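Local coordinates for periplasmic binding protein (Veillonella parvula, PDB 4MO9) that probably captures an iron chelate or similar solute between two lobes and presents it to an ABC-type importer, as in TroA-like binding proteins, at residues P21-I24 against R30-T33; P96-I101 against V112-D117; G220-G225 against K242-I247; D283-L288 against S361-M366. All coordinates share one frame; numbering follows the deposited sequence.

Interaction 1: residues P21-I24 against R30-T33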
loop_
_atom_site.group_PDB
_atom_site.type_symbol
_atom_site.label_atom_id
_atom_site.label_comp_id
_atom_site.label_asym_id
_atom_site.label_seq_id
_atom_site.Cartn_x
_atom_site.Cartn_y
_atom_site.Cartn_z
ATOM N N PRO A 21 15.181 28.077 8.240
ATOM C CA PRO A 21 15.851 26.781 8.068
ATOM C C PRO A 21 15.049 25.699 8.779
ATOM O O PRO A 21 14.776 25.835 9.975
ATOM C CB PRO A 21 17.192 26.977 8.786
ATOM C CG PRO A 21 17.282 28.459 9.097
ATOM C CD PRO A 21 15.871 28.918 9.230
ATOM N N ILE A 22 14.677 24.645 8.061
ATOM C CA ILE A 22 13.829 23.601 8.623
ATOM C C ILE A 22 14.636 22.342 8.913
ATOM O O ILE A 22 15.275 21.780 8.014
ATOM C CB ILE A 22 12.694 23.244 7.658
ATOM C CG1 ILE A 22 11.929 24.510 7.252
ATOM C CG2 ILE A 22 11.770 22.204 8.283
ATOM C CD1 ILE A 22 10.962 24.298 6.095
ATOM N N GLU A 23 14.599 21.884 10.160
ATOM C CA GLU A 23 15.331 20.675 10.514
ATOM C C GLU A 23 14.369 19.502 10.605
ATOM O O GLU A 23 13.435 19.507 11.414
ATOM C CB GLU A 23 16.090 20.864 11.833
ATOM C CG GLU A 23 17.246 19.895 12.015
ATOM C CD GLU A 23 18.041 20.144 13.289
ATOM O OE1 GLU A 23 17.561 19.751 14.375
ATOM O OE2 GLU A 23 19.145 20.714 13.205
ATOM N N ILE A 24 14.601 18.501 9.762
ATOM C CA ILE A 24 13.741 17.331 9.678
ATOM C C ILE A 24 14.503 16.100 10.153
ATOM O O ILE A 24 15.685 15.929 9.829
ATOM C CB ILE A 24 13.278 17.117 8.228
ATOM C CG1 ILE A 24 12.419 18.305 7.782
ATOM C CG2 ILE A 24 12.491 15.818 8.095
ATOM C CD1 ILE A 24 12.661 18.714 6.355
ATOM N N ARG A 30 18.153 10.399 10.540
ATOM C CA ARG A 30 19.028 11.402 9.925
ATOM C C ARG A 30 18.473 12.806 10.101
ATOM O O ARG A 30 17.270 13.052 9.898
ATOM C CB ARG A 30 19.246 11.129 8.430
ATOM C CG ARG A 30 19.977 9.826 8.159
ATOM C CD ARG A 30 19.947 9.459 6.669
ATOM N NE ARG A 30 20.624 10.425 5.800
ATOM C CZ ARG A 30 19.996 11.321 5.041
ATOM N NH1 ARG A 30 18.673 11.416 5.067
ATOM N NH2 ARG A 30 20.688 12.126 4.254
ATOM N N THR A 31 19.359 13.720 10.484
ATOM C CA THR A 31 19.005 15.120 10.595
ATOM C C THR A 31 19.214 15.816 9.252
ATOM O O THR A 31 20.348 15.992 8.782
ATOM C CB THR A 31 19.838 15.810 11.685
ATOM O OG1 THR A 31 19.550 15.196 12.954
ATOM C CG2 THR A 31 19.485 17.281 11.756
ATOM N N VAL A 32 18.109 16.221 8.638
ATOM C CA VAL A 32 18.145 16.793 7.295
ATOM C C VAL A 32 17.671 18.247 7.347
ATOM O O VAL A 32 16.622 18.543 7.927
ATOM C CB VAL A 32 17.254 15.965 6.343
ATOM C CG1 VAL A 32 17.269 16.552 4.941
ATOM C CG2 VAL A 32 17.717 14.510 6.307
ATOM N N THR A 33 18.433 19.156 6.748
ATOM C CA THR A 33 18.116 20.575 6.835
ATOM C C THR A 33 17.723 21.177 5.486
ATOM O O THR A 33 18.474 21.050 4.507
ATOM C CB THR A 33 19.316 21.363 7.380
ATOM O OG1 THR A 33 19.719 20.792 8.634
ATOM C CG2 THR A 33 18.941 22.827 7.584
#
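Glu-23 reaches diagonally across the hairpin to Thr-31, its CG lying 3.5 Å from Thr-31 CG2 while CD sits almost as near the same methyl. The acid gets there because CG is anti to the backbone N (chi1 -159°) and the chain stays extended beyond it, so its carbon stem slants across the threonine. Thr-31 answers with the methyl branch, which makes this an apolar touch between two polar residues. Directly opposite Glu-23 stands Thr-33, a non-hydrogen-bonded antiparallel pair with CA atoms 4.6 Å apart; Thr-33 CA also gives a CA-H...O contact to Ile-22 O at 3.3 Å. The other face carries Ile-24 and Val-32, whose side chains leave the sheet together. Their backbones form the hydrogen-bonded pair: Ile-24 N to Val-32 O and Val-32 N to Ile-24 O are both 2.7 Å, with N-H...O angles of 171° and 176°, nearly straight. A further rung links Ile-22 with Leu-34. This two-stranded hairpin, strands 22-25 and 31-34, lays its Ile-24 and Val-32 face on the domain: Ile-24 meets Ala-163 and Ala-167 of helix 154-168, and both residues touch Ile-145 of strand 143-147, the edge of the parallel sheet.

Interaction 2: residues P96-I101 against V112-D117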
loop_
_atom_site.group_PDB
_atom_site.type_symbol
_atom_site.label_atom_id
_atom_site.label_comp_id
_atom_site.label_asym_id
_atom_site.label_seq_id
_atom_site.Cartn_x
_atom_site.Cartn_y
_atom_site.Cartn_z
ATOM N N PRO A 96 7.625 16.941 -15.776
ATOM C CA PRO A 96 8.721 16.169 -16.377
ATOM C C PRO A 96 8.852 14.786 -15.743
ATOM O O PRO A 96 8.767 14.663 -14.517
ATOM C CB PRO A 96 9.952 17.025 -16.061
ATOM C CG PRO A 96 9.415 18.431 -16.072
ATOM C CD PRO A 96 8.031 18.327 -15.468
ATOM N N VAL A 97 9.032 13.762 -16.570
ATOM C CA VAL A 97 9.107 12.381 -16.103
ATOM C C VAL A 97 10.545 12.014 -15.724
ATOM O O VAL A 97 11.483 12.439 -16.407
ATOM C CB VAL A 97 8.575 11.425 -17.196
ATOM C CG1 VAL A 97 8.853 9.972 -16.850
ATOM C CG2 VAL A 97 7.079 11.637 -17.404
ATOM N N VAL A 98 10.729 11.267 -14.631
ATOM C CA VAL A 98 12.057 10.761 -14.261
ATOM C C VAL A 98 12.058 9.234 -14.169
ATOM O O VAL A 98 11.007 8.615 -13.965
ATOM C CB VAL A 98 12.564 11.330 -12.906
ATOM C CG1 VAL A 98 12.727 12.828 -12.985
ATOM C CG2 VAL A 98 11.601 10.966 -11.777
ATOM N N GLY A 99 13.233 8.625 -14.310
ATOM C CA GLY A 99 13.330 7.182 -14.187
ATOM C C GLY A 99 13.113 6.721 -12.755
ATOM O O GLY A 99 12.870 7.538 -11.854
ATOM N N THR A 100 13.210 5.412 -12.538
ATOM C CA THR A 100 13.079 4.848 -11.201
ATOM C C THR A 100 14.408 4.223 -10.762
ATOM O O THR A 100 15.051 3.516 -11.539
ATOM C CB THR A 100 11.922 3.821 -11.166
ATOM O OG1 THR A 100 10.676 4.523 -11.299
ATOM C CG2 THR A 100 11.907 3.057 -9.859
ATOM N N ILE A 101 14.832 4.511 -9.531
ATOM C CA ILE A 101 16.056 3.938 -8.959
ATOM C C ILE A 101 15.988 2.417 -9.025
ATOM O O ILE A 101 14.981 1.832 -8.630
ATOM C CB ILE A 101 16.221 4.335 -7.469
ATOM C CG1 ILE A 101 16.453 5.839 -7.333
ATOM C CG2 ILE A 101 17.379 3.564 -6.814
ATOM C CD1 ILE A 101 17.810 6.285 -7.858
ATOM N N VAL A 112 19.099 15.754 -11.802
ATOM C CA VAL A 112 19.825 16.956 -11.364
ATOM C C VAL A 112 19.423 18.168 -12.201
ATOM O O VAL A 112 19.345 19.292 -11.696
ATOM C CB VAL A 112 21.358 16.745 -11.440
ATOM C CG1 VAL A 112 22.118 18.041 -11.165
ATOM C CG2 VAL A 112 21.790 15.664 -10.460
ATOM N N ALA A 113 19.143 17.931 -13.476
ATOM C CA ALA A 113 18.787 19.000 -14.400
ATOM C C ALA A 113 17.413 19.604 -14.106
ATOM O O ALA A 113 17.060 20.648 -14.658
ATOM C CB ALA A 113 18.844 18.493 -15.819
ATOM N N LEU A 114 16.641 18.948 -13.249
ATOM C CA LEU A 114 15.343 19.469 -12.841
ATOM C C LEU A 114 15.460 20.442 -11.660
ATOM O O LEU A 114 14.450 20.986 -11.195
ATOM C CB LEU A 114 14.421 18.316 -12.454
ATOM C CG LEU A 114 14.054 17.327 -13.562
ATOM C CD1 LEU A 114 13.181 16.252 -12.979
ATOM C CD2 LEU A 114 13.328 18.013 -14.699
ATOM N N ASN A 115 16.689 20.657 -11.191
ATOM C CA ASN A 115 16.948 21.458 -9.991
ATOM C C ASN A 115 16.037 21.149 -8.807
ATOM O O ASN A 115 15.433 22.056 -8.235
ATOM C CB ASN A 115 16.896 22.944 -10.336
ATOM C CG ASN A 115 17.995 23.334 -11.288
ATOM O OD1 ASN A 115 19.161 22.992 -11.071
ATOM N ND2 ASN A 115 17.637 24.028 -12.364
ATOM N N PRO A 116 15.951 19.865 -8.421
ATOM C CA PRO A 116 15.016 19.532 -7.346
ATOM C C PRO A 116 15.597 19.946 -6.012
ATOM O O PRO A 116 16.803 20.233 -5.947
ATOM C CB PRO A 116 14.936 18.012 -7.419
ATOM C CG PRO A 116 16.273 17.582 -7.941
ATOM C CD PRO A 116 16.796 18.714 -8.804
ATOM N N ASP A 117 14.771 19.993 -4.969
ATOM C CA ASP A 117 15.295 20.332 -3.654
ATOM C C ASP A 117 15.306 19.136 -2.712
ATOM O O ASP A 117 16.183 19.035 -1.849
ATOM C CB ASP A 117 14.610 21.568 -3.031
ATOM C CG ASP A 117 13.092 21.561 -3.177
ATOM O OD1 ASP A 117 12.496 20.481 -3.417
ATOM O OD2 ASP A 117 12.484 22.654 -3.030
#
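Leu-114 carries this contact with both of its methyl branches, one for each partner on segment 96-101. CD2 meets the proline ring at Pro-96 CB, 3.8 Å away, and CD1 meets Val-98 CG1 at 3.5 Å, which is tighter than usual for two methyl carbons. The fork faces its partners because CG of Leu-114 stands anti to the carbonyl carbon (chi1 -64°); Val-98 offers the branch beside its own backbone N. No polar atom takes part. Leu-114 sits in a type I turn from Val-112 to Asn-115, closed by Asn-115 N to Val-112 O at 3.0 Å, where helix 108-112 ends; the positive phi of Asn-115 (46°) then turns the chain toward strand 118-122, so this is the helix-to-strand return of an alpha/beta domain with a parallel sheet. Further out, Arg-40 fixes the turn, its NH2 bonding to Leu-114 O and its NE to Asn-115 O. The other segment is held by backbone hydrogen bonds that pair Pro-96 and Val-98 with Met-70, just after strand 67-69. Val-98 also packs against Val-111 and against Val-42 of strand 41-42, and its side chain lies about 12 Å from the bound trimethylamine oxide.

Interaction 3: residues G220-G225 against K242-I247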
loop_
_atom_site.group_PDB
_atom_site.type_symbol
_atom_site.label_atom_id
_atom_site.label_comp_id
_atom_site.label_asym_id
_atom_site.label_seq_id
_atom_site.Cartn_x
_atom_site.Cartn_y
_atom_site.Cartn_z
ATOM N N GLY A 220 4.766 -15.581 7.635
ATOM C CA GLY A 220 4.028 -14.899 8.683
ATOM C C GLY A 220 4.582 -13.532 9.051
ATOM O O GLY A 220 3.968 -12.797 9.843
ATOM N N ASN A 221 5.735 -13.180 8.484
ATOM C CA ASN A 221 6.359 -11.890 8.791
ATOM C C ASN A 221 6.718 -11.031 7.574
ATOM O O ASN A 221 7.582 -10.163 7.662
ATOM C CB ASN A 221 7.599 -12.076 9.678
ATOM C CG ASN A 221 8.745 -12.766 8.951
ATOM O OD1 ASN A 221 8.652 -13.071 7.756
ATOM N ND2 ASN A 221 9.841 -13.008 9.669
ATOM N N TYR A 222 6.070 -11.269 6.438
ATOM C CA TYR A 222 6.319 -10.435 5.266
ATOM C C TYR A 222 5.021 -9.967 4.619
ATOM O O TYR A 222 4.146 -10.791 4.330
ATOM C CB TYR A 222 7.159 -11.183 4.228
ATOM C CG TYR A 222 7.349 -10.377 2.966
ATOM C CD1 TYR A 222 8.155 -9.245 2.959
ATOM C CD2 TYR A 222 6.716 -10.734 1.787
ATOM C CE1 TYR A 222 8.324 -8.493 1.810
ATOM C CE2 TYR A 222 6.879 -9.995 0.633
ATOM C CZ TYR A 222 7.684 -8.874 0.648
ATOM O OH TYR A 222 7.844 -8.134 -0.504
ATOM N N SER A 223 4.902 -8.653 4.407
ATOM C CA SER A 223 3.806 -8.080 3.620
ATOM C C SER A 223 2.446 -8.499 4.186
ATOM O O SER A 223 2.229 -8.392 5.392
ATOM C CB SER A 223 3.954 -8.497 2.148
ATOM O OG SER A 223 2.968 -7.883 1.331
ATOM N N TRP A 224 1.542 -8.989 3.330
ATOM C CA TRP A 224 0.218 -9.423 3.786
ATOM C C TRP A 224 0.304 -10.435 4.938
ATOM O O TRP A 224 -0.574 -10.471 5.817
ATOM C CB TRP A 224 -0.605 -10.033 2.626
ATOM C CG TRP A 224 -1.186 -8.987 1.728
ATOM C CD1 TRP A 224 -0.698 -8.574 0.520
ATOM C CD2 TRP A 224 -2.338 -8.178 1.995
ATOM N NE1 TRP A 224 -1.487 -7.563 0.009
ATOM C CE2 TRP A 224 -2.502 -7.302 0.896
ATOM C CE3 TRP A 224 -3.250 -8.109 3.053
ATOM C CZ2 TRP A 224 -3.549 -6.377 0.823
ATOM C CZ3 TRP A 224 -4.287 -7.197 2.986
ATOM C CH2 TRP A 224 -4.428 -6.337 1.877
ATOM N N GLY A 225 1.337 -11.266 4.926
ATOM C CA GLY A 225 1.501 -12.242 5.993
ATOM C C GLY A 225 1.826 -11.574 7.322
ATOM O O GLY A 225 1.371 -12.023 8.379
ATOM N N LYS A 242 9.132 -18.683 2.525
ATOM C CA LYS A 242 10.165 -17.872 3.164
ATOM C C LYS A 242 9.794 -16.389 3.210
ATOM O O LYS A 242 9.915 -15.745 4.257
ATOM C CB LYS A 242 11.523 -18.064 2.474
ATOM C CG LYS A 242 11.516 -17.866 0.958
ATOM C CD LYS A 242 12.906 -17.494 0.448
ATOM C CE LYS A 242 13.453 -16.286 1.198
ATOM N NZ LYS A 242 14.646 -15.701 0.531
ATOM N N LYS A 243 9.340 -15.861 2.076
ATOM C CA LYS A 243 8.996 -14.444 1.949
ATOM C C LYS A 243 7.664 -14.297 1.215
ATOM O O LYS A 243 6.611 -14.134 1.843
ATOM C CB LYS A 243 10.101 -13.704 1.195
ATOM C CG LYS A 243 9.930 -12.195 1.155
ATOM C CD LYS A 243 11.000 -11.538 0.288
ATOM C CE LYS A 243 11.704 -10.416 1.035
ATOM N NZ LYS A 243 12.326 -9.413 0.116
ATOM N N SER A 244 7.715 -14.363 -0.114
ATOM C CA SER A 244 6.503 -14.381 -0.931
ATOM C C SER A 244 6.735 -15.175 -2.212
ATOM O O SER A 244 7.441 -14.729 -3.119
ATOM C CB SER A 244 6.035 -12.966 -1.263
ATOM O OG SER A 244 4.741 -12.989 -1.841
ATOM N N SER A 245 6.134 -16.358 -2.273
ATOM C CA SER A 245 6.258 -17.240 -3.419
ATOM C C SER A 245 5.017 -18.118 -3.407
ATOM O O SER A 245 4.326 -18.200 -2.388
ATOM C CB SER A 245 7.513 -18.098 -3.294
ATOM O OG SER A 245 7.442 -18.920 -2.144
ATOM N N PRO A 246 4.709 -18.766 -4.533
ATOM C CA PRO A 246 3.451 -19.519 -4.475
ATOM C C PRO A 246 3.575 -20.846 -3.726
ATOM O O PRO A 246 4.653 -21.444 -3.681
ATOM C CB PRO A 246 3.094 -19.736 -5.947
ATOM C CG PRO A 246 4.386 -19.584 -6.693
ATOM C CD PRO A 246 5.253 -18.654 -5.899
ATOM N N ILE A 247 2.468 -21.275 -3.124
ATOM C CA ILE A 247 2.402 -22.525 -2.375
ATOM C C ILE A 247 1.944 -23.650 -3.313
ATOM O O ILE A 247 1.376 -23.384 -4.372
ATOM C CB ILE A 247 1.409 -22.386 -1.191
ATOM C CG1 ILE A 247 1.603 -23.497 -0.160
ATOM C CG2 ILE A 247 -0.030 -22.370 -1.688
ATOM C CD1 ILE A 247 3.037 -23.685 0.270
#
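Tyr-222 and Lys-243 both hold CG anti to the backbone N (chi1 176° and -173°), and these two torsions set the phenol ring and the aliphatic lysine stem against each other. Lys-243 CG sits over the middle of the Tyr-222 ring, 3.6 Å from the centroid and 12° off the normal, which meets the geometry of a CH-pi contact. The lysine chain then crosses the ring obliquely and bends at chi3; its CE comes to 4.0 Å from Tyr-222 CE1. The Lys-243 carbonyl also reaches the ring, its O 3.4 Å from Tyr-222 CD2, and the side-chain carbon Ser-244 CB comes in obliquely, 3.6 Å from Tyr-222 CE2. The face opposite the lysine is covered nearer its rim by Ser-223 CB, so the ring is sandwiched between its own neighbour in sequence and the other segment. Exchanging the tyrosine for an alanine removes this ring, which would probably leave the Lys-243 stem without its apolar seat and set the lysine chain free to turn. The Tyr-222 side chain is about 9 Å from the bound trimethylamine oxide. Ser-244 OG bonds to Ser-217 O, and backbone bonds tie Lys-243 to Ser-219 and Ser-245 to Ser-217. The contact therefore joins the turn leading into helix 224-230 to the loop that runs from strand 234-235 to helix 249-255.

Interaction 4: residues D283-L288 against S361-M366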
loop_
_atom_site.group_PDB
_atom_site.type_symbol
_atom_site.label_atom_id
_atom_site.label_comp_id
_atom_site.label_asym_id
_atom_site.label_seq_id
_atom_site.Cartn_x
_atom_site.Cartn_y
_atom_site.Cartn_z
ATOM N N ASP A 283 -20.469 -6.626 -9.298
ATOM C CA ASP A 283 -20.814 -7.878 -9.980
ATOM C C ASP A 283 -19.594 -8.601 -10.542
ATOM O O ASP A 283 -19.461 -9.821 -10.402
ATOM C CB ASP A 283 -21.835 -7.634 -11.099
ATOM C CG ASP A 283 -23.220 -7.335 -10.567
ATOM O OD1 ASP A 283 -23.431 -7.521 -9.352
ATOM O OD2 ASP A 283 -24.094 -6.920 -11.355
ATOM N N SER A 284 -18.711 -7.845 -11.187
ATOM C CA SER A 284 -17.492 -8.403 -11.768
ATOM C C SER A 284 -16.567 -8.963 -10.690
ATOM O O SER A 284 -16.094 -10.093 -10.795
ATOM C CB SER A 284 -16.766 -7.335 -12.595
ATOM O OG SER A 284 -15.458 -7.746 -12.931
ATOM N N SER A 285 -16.315 -8.173 -9.651
ATOM C CA SER A 285 -15.463 -8.628 -8.561
ATOM C C SER A 285 -16.010 -9.889 -7.882
ATOM O O SER A 285 -15.238 -10.762 -7.488
ATOM C CB SER A 285 -15.238 -7.508 -7.548
ATOM O OG SER A 285 -14.438 -6.478 -8.121
ATOM N N GLN A 286 -17.330 -9.988 -7.751
ATOM C CA GLN A 286 -17.951 -11.192 -7.199
ATOM C C GLN A 286 -17.701 -12.411 -8.086
ATOM O O GLN A 286 -17.365 -13.499 -7.604
ATOM C CB GLN A 286 -19.465 -10.996 -7.028
ATOM C CG GLN A 286 -19.856 -10.177 -5.796
ATOM C CD GLN A 286 -19.649 -10.930 -4.486
ATOM O OE1 GLN A 286 -19.525 -12.157 -4.467
ATOM N NE2 GLN A 286 -19.621 -10.191 -3.380
ATOM N N ALA A 287 -17.882 -12.234 -9.390
ATOM C CA ALA A 287 -17.708 -13.339 -10.320
ATOM C C ALA A 287 -16.247 -13.783 -10.395
ATOM O O ALA A 287 -15.969 -14.981 -10.449
ATOM C CB ALA A 287 -18.240 -12.968 -11.695
ATOM N N LEU A 288 -15.320 -12.824 -10.407
ATOM C CA LEU A 288 -13.898 -13.145 -10.446
ATOM C C LEU A 288 -13.455 -13.905 -9.187
ATOM O O LEU A 288 -12.693 -14.876 -9.280
ATOM C CB LEU A 288 -13.055 -11.879 -10.653
ATOM C CG LEU A 288 -13.191 -11.225 -12.038
ATOM C CD1 LEU A 288 -12.688 -9.791 -11.980
ATOM C CD2 LEU A 288 -12.432 -11.996 -13.105
ATOM N N SER A 361 -13.873 6.378 -5.361
ATOM C CA SER A 361 -14.793 5.458 -6.048
ATOM C C SER A 361 -14.122 4.095 -6.239
ATOM O O SER A 361 -12.997 3.883 -5.782
ATOM C CB SER A 361 -15.252 6.004 -7.400
ATOM O OG SER A 361 -14.190 5.983 -8.327
ATOM N N GLY A 362 -14.814 3.168 -6.894
ATOM C CA GLY A 362 -14.258 1.847 -7.133
ATOM C C GLY A 362 -14.540 0.871 -6.001
ATOM O O GLY A 362 -15.311 1.183 -5.090
ATOM N N ILE A 363 -13.907 -0.302 -6.056
ATOM C CA ILE A 363 -14.156 -1.389 -5.103
ATOM C C ILE A 363 -12.824 -1.876 -4.537
ATOM O O ILE A 363 -11.915 -2.214 -5.296
ATOM C CB ILE A 363 -14.859 -2.580 -5.795
ATOM C CG1 ILE A 363 -16.094 -2.112 -6.576
ATOM C CG2 ILE A 363 -15.191 -3.680 -4.780
ATOM C CD1 ILE A 363 -17.291 -1.800 -5.713
ATOM N N TRP A 364 -12.714 -1.935 -3.211
ATOM C CA TRP A 364 -11.415 -2.122 -2.559
ATOM C C TRP A 364 -11.405 -3.302 -1.603
ATOM O O TRP A 364 -10.340 -3.779 -1.202
ATOM C CB TRP A 364 -11.017 -0.823 -1.832
ATOM C CG TRP A 364 -10.995 0.318 -2.782
ATOM C CD1 TRP A 364 -12.048 1.124 -3.133
ATOM C CD2 TRP A 364 -9.875 0.751 -3.566
ATOM N NE1 TRP A 364 -11.637 2.050 -4.076
ATOM C CE2 TRP A 364 -10.310 1.837 -4.360
ATOM C CE3 TRP A 364 -8.545 0.332 -3.670
ATOM C CZ2 TRP A 364 -9.455 2.511 -5.242
ATOM C CZ3 TRP A 364 -7.701 0.997 -4.546
ATOM C CH2 TRP A 364 -8.157 2.073 -5.322
ATOM N N PHE A 365 -12.600 -3.769 -1.251
ATOM C CA PHE A 365 -12.761 -4.888 -0.333
ATOM C C PHE A 365 -13.943 -5.710 -0.806
ATOM O O PHE A 365 -14.839 -5.188 -1.486
ATOM C CB PHE A 365 -13.025 -4.390 1.087
ATOM C CG PHE A 365 -11.912 -3.540 1.650
ATOM C CD1 PHE A 365 -10.692 -4.113 2.008
ATOM C CD2 PHE A 365 -12.087 -2.172 1.830
ATOM C CE1 PHE A 365 -9.662 -3.332 2.529
ATOM C CE2 PHE A 365 -11.063 -1.386 2.361
ATOM C CZ PHE A 365 -9.854 -1.970 2.711
HETATM N N MSE A 366 -13.966 -6.988 -0.450
HETATM C CA MSE A 366 -14.996 -7.853 -1.002
HETATM C C MSE A 366 -15.174 -9.118 -0.196
HETATM O O MSE A 366 -14.199 -9.745 0.221
HETATM C CB MSE A 366 -14.666 -8.208 -2.450
HETATM C CG MSE A 366 -15.326 -9.472 -2.927
HETATM SE SE MSE A 366 -16.358 -9.111 -4.502
HETATM C CE MSE A 366 -17.593 -7.827 -3.691
#
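The flat carboxamide of Gln-286 has the selenium of Met-366 above its plane, with SE 3.8 Å from Gln-286 CD, while the terminal methyl approaches the amide nitrogen obliquely, too closely for its placing to be certain. The second flat group, the indole of Trp-364, takes Ser-361 O at its edge, in the ring plane: NE1 to Ser-361 O is 2.8 Å with an N-H...O angle of 160°, which pins the bend around Gly-362. The selenomethionine chain, bent at chi2 and chi3, brings its selenium onto helix 282-295, Met-366 SE lying 3.6 Å from Ser-285 CB and 3.5 Å from Gln-286 N. Ile-363 adds a looser touch, its CG2 4.4 Å from Ser-285 OG. The Gln-286 side chain folds back at chi2 (-72°), and its amide is held by His-367 O at NE2 and by Asn-369 N at OE1, so the helix grips the end of strand 365-367, an edge strand of the mixed sheet, at His-367 and the chain terminus beyond it at Asn-369. An alanine in place of Gln-286 lacks the carboxamide and would probably leave His-367 O and Asn-369 N without this partner and Met-366 SE less covered. Ser-285 OG turns instead to Arg-275 O. Across the segments the contact is probably mainly van der Waals, at a selenium standing where methionine would carry sulfur, with adjoining polar ends satisfied elsewhere.

From the N terminus the four contacts follow in series; none nests in or crosses another. Interaction 1 closes a hairpin over five residues, and interaction 2 a ten-residue loop that holds most of helix 108-112; both flank the parallel sheet, with nearest atoms about 7 Å apart. After the rest of the parallel-sheet region, the long helix 171-194 leads on toward the second half of the chain. Beyond it, interaction 3 spans sixteen residues, including the rest of helix 224-230 and strand 234-235, and interaction 4 spans seventy-two, bringing the C-terminal strand back to helix 282-295. These two belong to the mixed-sheet region. Interactions 1 and 4 lie on opposite sides of the chain's centre, 44 Å between centres.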